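Local atomic coordinates of putative alkaline phosphatase (Pseudomonas fluorescens, PDB entry 4F19), a protein that binds arsenate here and probably phosphate, which it is thought to deliver as the solute-binding component of a PstSACB-type ABC importer. Residues T9-L14 with A26-V31; G61-L66 with G292-I297; W82-Q87 with S263-W268; V140-S145 with T189-V194; T148-T153 with V169-G174. One frame throughout, in Å; residues are numbered along the deposited sequence.

Contact 1. Residues T9-L14 with A26-V31. With 8AR (hydrogen arsenate), chain B.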
# COMPACT_ATOMS: atom_id res chain seq x y z
N THR A 9 2.94 -5.66 4.19
CA THR A 9 2.81 -5.47 5.60
C THR A 9 1.98 -4.21 5.99
O THR A 9 1.42 -4.19 7.07
CB THR A 9 4.19 -5.43 6.34
OG1 THR A 9 4.92 -4.25 6.03
CG2 THR A 9 5.01 -6.68 6.03
N LEU A 10 1.93 -3.22 5.11
CA LEU A 10 1.19 -2.00 5.46
C LEU A 10 -0.21 -2.31 5.97
O LEU A 10 -0.60 -1.71 7.00
CB LEU A 10 1.24 -1.01 4.26
CG LEU A 10 0.32 0.22 4.34
CD1 LEU A 10 0.94 1.37 3.58
CD2 LEU A 10 -1.07 -0.08 3.78
N PRO A 11 -0.98 -3.22 5.34
CA PRO A 11 -2.35 -3.53 5.77
C PRO A 11 -2.45 -4.86 6.55
O PRO A 11 -3.56 -5.36 6.74
CB PRO A 11 -3.09 -3.70 4.43
CG PRO A 11 -2.07 -4.38 3.56
CD PRO A 11 -0.74 -3.76 3.99
N GLN A 12 -1.34 -5.42 7.00
CA GLN A 12 -1.46 -6.76 7.54
C GLN A 12 -2.31 -6.83 8.79
O GLN A 12 -2.99 -7.82 9.00
CB GLN A 12 -0.07 -7.40 7.84
CG GLN A 12 0.61 -6.74 9.06
CD GLN A 12 1.97 -7.28 9.29
OE1 GLN A 12 2.70 -7.69 8.37
NE2 GLN A 12 2.31 -7.44 10.60
N ALA A 13 -2.30 -5.77 9.65
CA ALA A 13 -3.13 -5.83 10.85
C ALA A 13 -4.61 -5.73 10.50
O ALA A 13 -5.45 -6.28 11.24
CB ALA A 13 -2.70 -4.74 11.83
N LEU A 14 -4.98 -5.11 9.38
CA LEU A 14 -6.34 -5.14 8.91
C LEU A 14 -6.74 -6.58 8.54
O LEU A 14 -7.74 -7.10 9.02
CB LEU A 14 -6.53 -4.21 7.71
CG LEU A 14 -7.85 -4.37 6.96
CD1 LEU A 14 -9.05 -4.05 7.85
CD2 LEU A 14 -7.84 -3.51 5.73
N ALA A 26 -6.89 -18.84 5.37
CA ALA A 26 -5.77 -18.90 6.34
C ALA A 26 -5.45 -17.48 6.81
O ALA A 26 -5.72 -16.49 6.13
CB ALA A 26 -4.56 -19.52 5.70
N GLN A 27 -4.81 -17.37 7.98
CA GLN A 27 -4.45 -16.03 8.44
C GLN A 27 -3.40 -15.47 7.45
O GLN A 27 -2.48 -16.13 6.96
CB GLN A 27 -3.91 -16.11 9.87
CG GLN A 27 -4.94 -16.62 10.92
CD GLN A 27 -6.21 -15.71 10.91
OE1 GLN A 27 -6.09 -14.46 11.19
NE2 GLN A 27 -7.37 -16.25 10.59
N TYR A 28 -3.53 -14.16 7.22
CA TYR A 28 -2.68 -13.44 6.32
C TYR A 28 -1.24 -13.38 6.82
O TYR A 28 -1.01 -13.18 8.02
CB TYR A 28 -3.22 -11.99 6.22
CG TYR A 28 -2.49 -11.08 5.27
CD1 TYR A 28 -2.80 -11.08 3.92
CD2 TYR A 28 -1.51 -10.21 5.68
CE1 TYR A 28 -2.19 -10.22 3.02
CE2 TYR A 28 -0.86 -9.35 4.83
CZ TYR A 28 -1.23 -9.33 3.48
OH TYR A 28 -0.67 -8.44 2.59
N ILE A 29 -0.30 -13.52 5.90
CA ILE A 29 1.13 -13.55 6.23
C ILE A 29 1.82 -12.29 5.63
O ILE A 29 1.91 -12.15 4.40
CB ILE A 29 1.78 -14.82 5.70
CG1 ILE A 29 1.11 -16.06 6.36
CG2 ILE A 29 3.28 -14.80 5.97
CD1 ILE A 29 1.46 -17.36 5.70
N GLY A 30 2.31 -11.41 6.48
CA GLY A 30 2.98 -10.20 6.03
C GLY A 30 4.45 -10.41 5.75
O GLY A 30 5.22 -10.74 6.67
N VAL A 31 4.87 -10.23 4.51
CA VAL A 31 6.21 -10.45 4.02
C VAL A 31 6.73 -9.32 3.10
O VAL A 31 7.89 -9.40 2.67
CB VAL A 31 6.37 -11.80 3.28
CG1 VAL A 31 6.31 -12.94 4.30
CG2 VAL A 31 5.32 -11.96 2.18
AS 8AR B . 4.79 -3.23 2.25
O1 8AR B . 5.02 -3.80 0.73
O2 8AR B . 3.13 -2.97 2.48
O3 8AR B . 5.26 -4.33 3.38
O4 8AR B . 5.58 -1.78 2.47
O HOH W 1 5.01 -9.27 9.08
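Gln12 and Thr9 reach across to Tyr28 and Gly30 within the first beta-alpha-beta unit of this periplasmic-binding-protein fold, where strand 5-7 leads through a type I turn (Thr9 to Gln12) into helix 12-15 and the chain returns as strand 29-30. The CB of Gln12 sits at the edge of the Tyr28 ring, close to its plane, 3.7 Å from CE2. Its CG lies between the backbone N and the carbonyl carbon (chi1 72°), and the chain then runs out extended, which carries the amide past the ring to the glycine. There Gln12 OE1 comes 3.4 Å from Gly30 CA. A water lies within hydrogen-bonding distance of both Gln12 OE1 and Gly30 O and links the amide to the strand. The Tyr28 side chain leaves its CA heading for the turn, and its hydroxyl is bonded to Ala8 O. Thr9 works in two directions. Its methyl CG2, beside the backbone N, packs 3.8 Å from Gly30 C, while OG1 turns to the ligand and also bonds Ser191 OG. The turn thereby presents three donors to the arsenate: Thr9 N and Leu10 N bond O3 and O2, the second at 2.9 Å with an angle of 165°, and Thr9 OG1 donates to O3 over 2.7 Å.

Contact 2. Residues G61-L66 with G292-I297. With 8AR (hydrogen arsenate), chain B.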
# COMPACT_ATOMS: atom_id res chain seq x y z
N GLY A 61 -1.75 -9.47 -0.92
CA GLY A 61 -1.87 -8.04 -0.69
C GLY A 61 -0.64 -7.34 -1.23
O GLY A 61 0.49 -7.81 -1.03
N SER A 62 -0.83 -6.18 -1.89
CA SER A 62 0.28 -5.43 -2.41
C SER A 62 -0.09 -3.96 -2.45
O SER A 62 -1.17 -3.62 -2.93
CB SER A 62 0.66 -5.89 -3.81
OG SER A 62 1.82 -5.20 -4.23
N ASP A 63 0.86 -3.10 -2.02
CA ASP A 63 0.73 -1.66 -2.31
C ASP A 63 1.67 -1.21 -3.42
O ASP A 63 1.83 -0.02 -3.64
CB ASP A 63 0.82 -0.79 -1.03
CG ASP A 63 1.14 -1.58 0.23
OD1 ASP A 63 2.36 -1.83 0.40
OD2 ASP A 63 0.23 -1.94 1.00
N SER A 64 2.29 -2.18 -4.09
CA SER A 64 3.02 -1.98 -5.32
C SER A 64 2.21 -2.50 -6.49
O SER A 64 1.76 -3.67 -6.48
CB SER A 64 4.35 -2.73 -5.28
OG SER A 64 5.00 -2.78 -6.52
N LYS A 65 2.00 -1.69 -7.51
CA LYS A 65 1.24 -2.17 -8.68
C LYS A 65 2.02 -3.26 -9.39
O LYS A 65 3.25 -3.26 -9.46
CB LYS A 65 0.96 -1.02 -9.63
CG LYS A 65 -0.07 -0.09 -9.17
CD LYS A 65 -0.64 0.86 -10.18
CE LYS A 65 -1.18 0.36 -11.31
NZ LYS A 65 -2.10 1.44 -12.12
N LEU A 66 1.28 -4.15 -10.04
CA LEU A 66 1.91 -5.10 -10.96
C LEU A 66 2.55 -4.35 -12.15
O LEU A 66 1.89 -3.50 -12.74
CB LEU A 66 0.85 -6.09 -11.44
CG LEU A 66 0.42 -7.10 -10.37
CD1 LEU A 66 -0.95 -7.68 -10.68
CD2 LEU A 66 1.45 -8.20 -10.23
N GLY A 292 -2.37 7.00 -1.06
CA GLY A 292 -2.54 6.12 -2.19
C GLY A 292 -3.42 4.95 -1.80
O GLY A 292 -4.14 5.01 -0.81
N PHE A 293 -3.37 3.89 -2.62
CA PHE A 293 -4.17 2.68 -2.39
C PHE A 293 -3.26 1.50 -2.09
O PHE A 293 -2.15 1.37 -2.59
CB PHE A 293 -5.03 2.35 -3.62
CG PHE A 293 -6.13 3.40 -3.81
CD1 PHE A 293 -5.92 4.54 -4.57
CD2 PHE A 293 -7.34 3.25 -3.14
CE1 PHE A 293 -6.92 5.51 -4.66
CE2 PHE A 293 -8.34 4.21 -3.28
CZ PHE A 293 -8.12 5.32 -4.05
N THR A 294 -3.80 0.60 -1.26
CA THR A 294 -3.26 -0.77 -1.15
C THR A 294 -4.29 -1.72 -1.73
O THR A 294 -5.49 -1.46 -1.66
CB THR A 294 -2.89 -1.09 0.31
OG1 THR A 294 -2.25 -2.38 0.32
CG2 THR A 294 -4.01 -1.07 1.26
N ASN A 295 -3.79 -2.80 -2.35
CA ASN A 295 -4.54 -3.58 -3.33
C ASN A 295 -4.54 -5.07 -2.99
O ASN A 295 -3.75 -5.58 -2.19
CB ASN A 295 -3.91 -3.39 -4.72
CG ASN A 295 -3.62 -1.91 -4.94
OD1 ASN A 295 -4.52 -1.05 -4.77
ND2 ASN A 295 -2.40 -1.63 -5.33
N LEU A 296 -5.42 -5.77 -3.70
CA LEU A 296 -5.52 -7.22 -3.59
C LEU A 296 -5.31 -7.79 -4.98
O LEU A 296 -5.81 -7.25 -5.98
CB LEU A 296 -6.93 -7.62 -3.15
CG LEU A 296 -7.23 -7.11 -1.71
CD1 LEU A 296 -8.67 -7.22 -1.50
CD2 LEU A 296 -6.47 -7.87 -0.74
N ILE A 297 -4.65 -8.94 -5.05
CA ILE A 297 -4.36 -9.69 -6.25
C ILE A 297 -4.94 -11.08 -6.06
O ILE A 297 -4.56 -11.80 -5.13
CB ILE A 297 -2.87 -9.75 -6.57
CG1 ILE A 297 -2.29 -8.34 -6.75
CG2 ILE A 297 -2.62 -10.62 -7.82
CD1 ILE A 297 -0.79 -8.27 -6.70
AS 8AR B . 4.79 -3.23 2.25
O1 8AR B . 5.02 -3.80 0.73
O2 8AR B . 3.13 -2.97 2.48
O3 8AR B . 5.26 -4.33 3.38
O4 8AR B . 5.58 -1.78 2.47
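Asp63, just past strand 59-62, meets Thr294 within the antiparallel neighbour 291-299, in the central mixed sheet of this periplasmic-binding-protein domain. The Asp63 carboxylate is the first shell: its OD1 stands 2.5 Å from arsenate O2. The other oxygen faces the protein. Thr294 OG1 donates to Asp63 OD2 over 2.6 Å, meeting it on the anti side and 22° out of the carboxylate plane. The two side chains lie side by side and point the same way; with OG1 anti to the backbone N (chi1 -174°), the threonine hydroxyl helps to hold the carboxylate's rotation. Behind this pair the strands are joined by the hydrogen-bonded pair Ser62 with Asn295, whose N-to-O bonds run both ways, Ser62 N to Asn295 O at 3.0 Å and Asn295 N to Ser62 O at 2.8 Å. Ser62 OG donates to Ser64 O, in the carbonyl plane and on a lone pair, which braces the bend after the strand, and Ser33 OG bonds Asp63 N. Farther out, Leu66 and Ile297 reach toward each other tip to tip. The methyl Ile297 CD1 lies 4.0 Å from Leu66 CD1 and equally far from Ser62 CB.

Contact 3. Residues W82-Q87 with S263-W268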
# COMPACT_ATOMS: atom_id res chain seq x y z
N TRP A 82 -4.85 -20.95 -15.71
CA TRP A 82 -5.30 -20.48 -14.40
C TRP A 82 -6.35 -19.37 -14.48
O TRP A 82 -6.96 -19.07 -13.47
CB TRP A 82 -4.11 -20.02 -13.54
CG TRP A 82 -3.21 -21.12 -13.14
CD1 TRP A 82 -3.37 -22.47 -13.34
CD2 TRP A 82 -1.95 -20.98 -12.44
NE1 TRP A 82 -2.31 -23.17 -12.84
CE2 TRP A 82 -1.44 -22.28 -12.27
CE3 TRP A 82 -1.26 -19.88 -11.94
CZ2 TRP A 82 -0.23 -22.48 -11.63
CZ3 TRP A 82 -0.04 -20.09 -11.27
CH2 TRP A 82 0.47 -21.40 -11.15
N GLY A 83 -6.53 -18.77 -15.66
CA GLY A 83 -7.44 -17.65 -15.81
C GLY A 83 -6.74 -16.31 -15.60
O GLY A 83 -5.57 -16.22 -15.18
N LYS A 84 -7.46 -15.25 -15.92
CA LYS A 84 -6.97 -13.90 -15.69
C LYS A 84 -6.72 -13.63 -14.22
O LYS A 84 -7.53 -14.00 -13.36
CB LYS A 84 -8.03 -12.88 -16.21
CG LYS A 84 -8.03 -12.78 -17.72
CD LYS A 84 -9.14 -11.91 -18.29
CE LYS A 84 -9.10 -10.45 -17.86
NZ LYS A 84 -7.88 -9.77 -18.15
N LEU A 85 -5.66 -12.89 -13.90
CA LEU A 85 -5.57 -12.34 -12.57
C LEU A 85 -6.45 -11.10 -12.47
O LEU A 85 -6.79 -10.42 -13.48
CB LEU A 85 -4.12 -12.11 -12.11
CG LEU A 85 -3.29 -11.00 -12.81
CD1 LEU A 85 -3.70 -9.57 -12.39
CD2 LEU A 85 -1.81 -11.17 -12.51
N ILE A 86 -6.77 -10.77 -11.23
CA ILE A 86 -7.56 -9.64 -10.79
C ILE A 86 -6.67 -8.83 -9.86
O ILE A 86 -6.08 -9.36 -8.92
CB ILE A 86 -8.80 -10.11 -10.04
CG1 ILE A 86 -9.75 -10.86 -11.00
CG2 ILE A 86 -9.52 -8.93 -9.36
CD1 ILE A 86 -10.89 -11.59 -10.31
N GLN A 87 -6.60 -7.51 -10.11
CA GLN A 87 -5.90 -6.56 -9.25
C GLN A 87 -6.89 -5.46 -8.91
O GLN A 87 -7.41 -4.80 -9.83
CB GLN A 87 -4.70 -5.99 -9.96
CG GLN A 87 -3.85 -5.06 -9.09
CD GLN A 87 -2.66 -4.43 -9.79
OE1 GLN A 87 -1.55 -4.40 -9.24
NE2 GLN A 87 -2.87 -3.90 -10.98
N SER A 263 -10.88 -4.76 -18.46
CA SER A 263 -10.20 -6.04 -18.59
C SER A 263 -8.71 -5.94 -18.33
O SER A 263 -8.05 -6.96 -18.27
CB SER A 263 -10.43 -6.64 -19.99
OG SER A 263 -9.74 -5.92 -21.00
N ASN A 264 -8.15 -4.73 -18.22
CA ASN A 264 -6.74 -4.52 -17.92
C ASN A 264 -6.56 -4.36 -16.44
O ASN A 264 -7.01 -3.34 -15.88
CB ASN A 264 -6.26 -3.27 -18.68
CG ASN A 264 -4.80 -3.00 -18.47
OD1 ASN A 264 -4.13 -3.71 -17.70
ND2 ASN A 264 -4.30 -1.99 -19.15
N PRO A 265 -5.90 -5.28 -15.73
CA PRO A 265 -5.73 -5.11 -14.28
C PRO A 265 -5.04 -3.81 -13.91
O PRO A 265 -5.25 -3.30 -12.79
CB PRO A 265 -4.89 -6.34 -13.87
CG PRO A 265 -5.19 -7.35 -14.88
CD PRO A 265 -5.36 -6.60 -16.21
N ASP A 266 -4.18 -3.28 -14.78
CA ASP A 266 -3.51 -2.02 -14.45
C ASP A 266 -4.50 -0.86 -14.28
O ASP A 266 -4.21 0.09 -13.55
CB ASP A 266 -2.51 -1.69 -15.55
CG ASP A 266 -1.59 -0.51 -15.16
OD1 ASP A 266 -0.77 -0.64 -14.22
OD2 ASP A 266 -1.74 0.56 -15.75
N ALA A 267 -5.63 -0.93 -14.98
CA ALA A 267 -6.62 0.17 -14.96
C ALA A 267 -7.34 0.28 -13.66
O ALA A 267 -8.01 1.29 -13.40
CB ALA A 267 -7.59 -0.03 -16.10
N TRP A 268 -7.30 -0.75 -12.81
CA TRP A 268 -8.07 -0.80 -11.59
C TRP A 268 -7.42 -0.10 -10.40
O TRP A 268 -8.12 0.21 -9.46
CB TRP A 268 -8.36 -2.27 -11.20
CG TRP A 268 -9.50 -2.83 -12.01
CD1 TRP A 268 -9.42 -3.38 -13.26
CD2 TRP A 268 -10.89 -2.80 -11.67
NE1 TRP A 268 -10.70 -3.69 -13.71
CE2 TRP A 268 -11.61 -3.33 -12.74
CE3 TRP A 268 -11.59 -2.35 -10.54
CZ2 TRP A 268 -13.01 -3.47 -12.73
CZ3 TRP A 268 -12.98 -2.46 -10.54
CH2 TRP A 268 -13.67 -3.04 -11.64
O HOH W 2 -0.74 -2.82 -12.53
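Gln87 NE2 bonds Pro265 O from well above the carbonyl plane, 68° out of it, and Trp268 N reaches the same oxygen from the opposite face. This joins the edge strand 85-94 of the five-stranded sheet of the periplasmic-binding-protein fold to a loop whose Asn264 forms an Asx turn, OD1 accepting from Asp266 N. The Gln87 bond is 3.0 Å long from NE2 to Pro265 O, and the oxygen lies in the plane of the amide. The glutamine is extended throughout (chi1 -176°, chi2 -178°), long enough to lay the amide over the proline carbonyl; OE1 is bonded to Leu66 N, and a water bridges NE2 to Asp266 OD1. Pro265 presses into the strand: its CG meets Leu85 CD1 at 3.7 Å, the two side chains crossing at about a right angle, and its CB packs on Gln87 CB. Trp268 sets its CB 3.0 Å from Gln87 O, then swings its indole away to helix 339-349, with NE1 bonded to Arg262 O. At the outer end Lys84, bent at chi3 and chi4, curls its ammonium group to the loop, where NZ donates in the carbonyl plane to Ser263 O at 2.8 Å.

Contact 4. Residues V140-S145 with T189-V194. With 8AR (hydrogen arsenate), chain B.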
# COMPACT_ATOMS: atom_id res chain seq x y z
N VAL A 140 15.63 6.02 8.37
CA VAL A 140 15.42 4.58 8.33
C VAL A 140 14.54 4.31 7.08
O VAL A 140 13.58 5.03 6.83
CB VAL A 140 14.74 4.07 9.59
CG1 VAL A 140 14.62 2.54 9.57
CG2 VAL A 140 15.54 4.50 10.84
N TYR A 141 14.89 3.27 6.33
CA TYR A 141 14.17 2.93 5.11
C TYR A 141 14.04 1.44 4.99
O TYR A 141 14.67 0.68 5.68
CB TYR A 141 14.83 3.55 3.87
CG TYR A 141 16.14 2.94 3.53
CD1 TYR A 141 16.23 1.92 2.60
CD2 TYR A 141 17.31 3.29 4.20
CE1 TYR A 141 17.42 1.28 2.29
CE2 TYR A 141 18.50 2.67 3.92
CZ TYR A 141 18.55 1.65 2.98
OH TYR A 141 19.73 1.01 2.73
N ARG A 142 13.15 1.01 4.06
CA ARG A 142 12.91 -0.40 3.83
C ARG A 142 13.94 -1.01 2.95
O ARG A 142 14.20 -0.59 1.84
CB ARG A 142 11.49 -0.59 3.24
CG ARG A 142 10.39 -0.30 4.20
CD ARG A 142 10.18 -1.40 5.22
NE ARG A 142 9.66 -2.61 4.63
CZ ARG A 142 8.37 -2.77 4.29
NH1 ARG A 142 7.46 -1.86 4.61
NH2 ARG A 142 8.03 -3.87 3.61
N SER A 143 14.53 -2.13 3.47
CA SER A 143 15.57 -2.88 2.81
C SER A 143 15.09 -3.59 1.56
O SER A 143 15.90 -3.88 0.64
CB SER A 143 16.17 -3.95 3.80
OG SER A 143 15.33 -4.89 4.05
N GLU A 144 13.86 -3.97 1.53
CA GLU A 144 13.30 -4.89 0.54
C GLU A 144 12.31 -4.19 -0.37
O GLU A 144 12.07 -3.00 -0.31
CB GLU A 144 12.73 -6.14 1.23
CG GLU A 144 11.34 -6.05 1.84
CD GLU A 144 11.12 -5.24 3.10
OE1 GLU A 144 11.78 -4.21 3.34
OE2 GLU A 144 10.21 -5.65 3.89
N SER A 145 11.72 -4.97 -1.28
CA SER A 145 10.76 -4.46 -2.25
C SER A 145 9.43 -4.20 -1.55
O SER A 145 8.70 -5.13 -1.16
CB SER A 145 10.60 -5.46 -3.39
OG SER A 145 9.65 -5.03 -4.33
N THR A 189 13.65 -4.25 7.70
CA THR A 189 12.76 -5.12 6.92
C THR A 189 11.41 -5.19 7.55
O THR A 189 11.27 -5.47 8.75
CB THR A 189 13.43 -6.52 6.82
OG1 THR A 189 14.74 -6.38 6.36
CG2 THR A 189 12.64 -7.48 6.00
N GLY A 190 10.34 -4.98 6.74
CA GLY A 190 9.00 -4.95 7.18
C GLY A 190 8.62 -3.64 7.83
O GLY A 190 9.45 -2.90 8.36
N SER A 191 7.29 -3.37 7.88
CA SER A 191 6.82 -2.18 8.63
C SER A 191 7.29 -2.23 10.09
O SER A 191 7.79 -1.26 10.63
CB SER A 191 5.31 -2.11 8.57
OG SER A 191 4.79 -1.81 7.28
N GLN A 192 7.05 -3.40 10.72
CA GLN A 192 7.39 -3.52 12.14
C GLN A 192 8.90 -3.45 12.35
O GLN A 192 9.37 -2.84 13.34
CB GLN A 192 6.76 -4.81 12.69
CG GLN A 192 5.19 -4.81 12.67
CD GLN A 192 4.63 -6.19 12.75
OE1 GLN A 192 4.83 -7.12 11.79
NE2 GLN A 192 3.88 -6.44 13.83
N GLY A 193 9.69 -4.06 11.48
CA GLY A 193 11.12 -3.98 11.60
C GLY A 193 11.63 -2.57 11.53
O GLY A 193 12.55 -2.18 12.27
N VAL A 194 11.05 -1.75 10.65
CA VAL A 194 11.39 -0.34 10.59
C VAL A 194 11.02 0.37 11.87
O VAL A 194 11.81 1.17 12.40
CB VAL A 194 10.82 0.33 9.34
CG1 VAL A 194 10.80 1.84 9.49
CG2 VAL A 194 11.58 -0.06 8.09
AS 8AR B . 4.79 -3.23 2.25
O1 8AR B . 5.02 -3.80 0.73
O2 8AR B . 3.13 -2.97 2.48
O3 8AR B . 5.26 -4.33 3.38
O4 8AR B . 5.58 -1.78 2.47
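The anion site of this periplasmic-binding-protein fold, here holding arsenate and probably serving phosphate, is lined by the end of strand 138-142 and the start of helix 190-198; segments 140-142 and 190-194 run nearly antiparallel (166°), their axes 8.7 Å apart at closest. Arg142 carries the contact. Its NH2 donates to arsenate O3 over 2.8 Å (163°), while the bond from NH1 to O4 is weak. Bends at chi2 and chi3 curl the guanidinium against the helix start, with Gly190 C and Ser191 N over one face, offset toward its rim. Arg142 grips Glu144 side-on, NE to OE1 and NH2 to OE2, the second pair 2.8 Å apart and forming a salt bridge. Glu144 OE2 also accepts from Gly190 N at 2.9 Å, and this donor and Arg142 NH2 reach it from opposite faces of the carboxylate plane. Farther back along the strand, Val194 CG2 presses on Arg142 CD at 3.5 Å, and the Val140 and Val194 side chains slide past each other. The salt bridge and the backbone over its face probably restrain the guanidinium's rotation, and Glu144 probably balances part of its charge, keeping the arginine aimed at a tetrahedral oxyanion.

Contact 5. Residues T148-T153 with V169-G174. With 8AR (hydrogen arsenate), chain B.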
# COMPACT_ATOMS: atom_id res chain seq x y z
N THR A 148 4.94 0.33 0.48
CA THR A 148 5.00 1.61 1.18
C THR A 148 6.04 2.48 0.49
O THR A 148 5.82 3.69 0.27
CB THR A 148 5.32 1.42 2.67
OG1 THR A 148 4.45 0.49 3.28
CG2 THR A 148 5.09 2.75 3.39
N THR A 149 7.20 1.91 0.16
CA THR A 149 8.20 2.65 -0.60
C THR A 149 7.61 3.16 -1.92
O THR A 149 7.86 4.31 -2.31
CB THR A 149 9.44 1.83 -0.88
OG1 THR A 149 10.06 1.50 0.36
CG2 THR A 149 10.41 2.57 -1.79
N GLU A 150 6.86 2.33 -2.65
CA GLU A 150 6.30 2.78 -3.91
C GLU A 150 5.34 3.98 -3.67
O GLU A 150 5.42 4.98 -4.37
CB GLU A 150 5.61 1.64 -4.64
CG GLU A 150 5.13 2.04 -6.04
CD GLU A 150 4.62 0.86 -6.84
OE1 GLU A 150 5.45 -0.04 -7.13
OE2 GLU A 150 3.40 0.82 -7.18
N LEU A 151 4.43 3.85 -2.70
CA LEU A 151 3.50 4.95 -2.44
C LEU A 151 4.24 6.24 -2.07
O LEU A 151 3.83 7.34 -2.48
CB LEU A 151 2.53 4.56 -1.31
CG LEU A 151 1.52 3.48 -1.63
CD1 LEU A 151 0.68 3.14 -0.45
CD2 LEU A 151 0.64 3.83 -2.84
N PHE A 152 5.29 6.12 -1.27
CA PHE A 152 6.03 7.27 -0.80
C PHE A 152 6.87 7.91 -1.92
O PHE A 152 6.89 9.13 -2.07
CB PHE A 152 6.92 6.84 0.38
CG PHE A 152 7.71 7.94 1.03
CD1 PHE A 152 7.08 9.11 1.48
CD2 PHE A 152 9.08 7.81 1.20
CE1 PHE A 152 7.84 10.06 2.11
CE2 PHE A 152 9.82 8.79 1.85
CZ PHE A 152 9.18 9.93 2.30
N THR A 153 7.57 7.07 -2.69
CA THR A 153 8.38 7.59 -3.77
C THR A 153 7.54 8.17 -4.90
O THR A 153 8.03 9.06 -5.61
CB THR A 153 9.42 6.58 -4.29
OG1 THR A 153 8.78 5.44 -4.87
CG2 THR A 153 10.43 6.20 -3.22
N VAL A 169 10.25 6.63 -8.92
CA VAL A 169 9.27 5.76 -8.34
C VAL A 169 9.84 4.34 -8.33
O VAL A 169 10.30 3.84 -9.37
CB VAL A 169 7.95 5.76 -9.15
CG1 VAL A 169 6.94 4.83 -8.51
CG2 VAL A 169 7.40 7.19 -9.27
N THR A 170 9.84 3.71 -7.17
CA THR A 170 10.47 2.40 -7.00
C THR A 170 9.86 1.72 -5.80
O THR A 170 9.26 2.34 -4.94
CB THR A 170 11.96 2.57 -6.87
OG1 THR A 170 12.59 1.27 -6.78
CG2 THR A 170 12.38 3.37 -5.68
N THR A 171 10.12 0.41 -5.71
CA THR A 171 9.87 -0.36 -4.48
C THR A 171 11.07 -0.49 -3.58
O THR A 171 10.94 -0.99 -2.47
CB THR A 171 9.29 -1.73 -4.78
OG1 THR A 171 10.32 -2.59 -5.30
CG2 THR A 171 8.07 -1.71 -5.68
N THR A 172 12.26 -0.05 -4.06
CA THR A 172 13.51 -0.19 -3.27
C THR A 172 14.05 1.20 -3.00
O THR A 172 14.73 1.81 -3.85
CB THR A 172 14.51 -1.09 -4.00
OG1 THR A 172 14.78 -0.60 -5.30
CG2 THR A 172 14.03 -2.48 -4.09
N PHE A 173 13.77 1.72 -1.82
CA PHE A 173 14.15 3.10 -1.50
C PHE A 173 15.64 3.33 -1.64
O PHE A 173 16.05 4.44 -1.99
CB PHE A 173 13.69 3.49 -0.10
CG PHE A 173 13.90 4.97 0.18
CD1 PHE A 173 15.02 5.40 0.87
CD2 PHE A 173 13.06 5.94 -0.34
CE1 PHE A 173 15.28 6.74 1.02
CE2 PHE A 173 13.34 7.28 -0.17
CZ PHE A 173 14.43 7.67 0.48
N GLY A 174 16.46 2.32 -1.34
CA GLY A 174 17.88 2.53 -1.40
C GLY A 174 18.40 2.99 -2.71
O GLY A 174 19.50 3.52 -2.79
AS 8AR B . 4.79 -3.23 2.25
O1 8AR B . 5.02 -3.80 0.73
O2 8AR B . 3.13 -2.97 2.48
O3 8AR B . 5.26 -4.33 3.38
O4 8AR B . 5.58 -1.78 2.47
O HOH W 3 12.27 -0.08 -0.08
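Thr153, Thr149 and Phe173 bury the most surface where helix 147-159, whose N-terminal turn faces the anion site of this periplasmic-binding-protein fold, is overlaid by the loop 169-174. Thr153 OG1 lies between its backbone N and carbonyl carbon (chi1 64°), turned to the loop, and accepts from Thr170 N over 3.1 Å with an angle of 165°. The other branch of Thr153, the methyl CG2, meets the Phe173 ring at the edge, near its plane, 3.9 Å from CD2. Thr149, one turn earlier, sends CG2 into the curve of the loop, 3.4 Å from Thr170 O and 3.5 Å from Phe173 N, and crosses the phenylalanine side chain at about a right angle. Its hydroxyl bonds Tyr207 OH and a water that also lies within bonding distance of Thr171 O and accepts from Phe173 N. The loop holds its own shape through an ST turn, Thr170 OG1 accepting from Thr172 N. Phe173 CE2 further packs against Phe152 CE2 at 4.3 Å. On the other flank Glu150 CA makes a CA-H...O contact with Thr170 O, and Thr171 CG2 lies alongside the glutamate carboxylate, whose OE1 bonds Ser64 OG. At the helix start Thr148 bonds arsenate O4 with both N and OG1, the latter at 2.7 Å. The helix face with Thr149 and Thr153 is therefore fastened to the loop by methyls, one direct backbone N-H hydrogen bond and a bridging water, while Thr148 points away from that loop and keeps its donors for the anion.

Overall arrangement
Contacts 1, 2, 4 and 5 surround one arsenate, each reaching it directly; contact 3 stands apart, the side chain of Gln87 about 12 Å from the arsenate. Contacts 1, 2 and 3 belong to the five-stranded sheet; contact 4 uses strand 138-142 of the four-stranded sheet, which helix 147-159 of contact 5 follows in the chain. Contact 1 closes first; contact 2 then encloses the other three, with 5 nested in 4 and 4 in 3. Centres lie 11 Å (4 and 5) to 28 Å (3 and 4) apart. Ser64 and Lys65 meet Glu150, and Thr9 meets Ser191, so the anion is held between both sheet systems, consistent with the enclosed site of a two-lobed periplasmic binding protein.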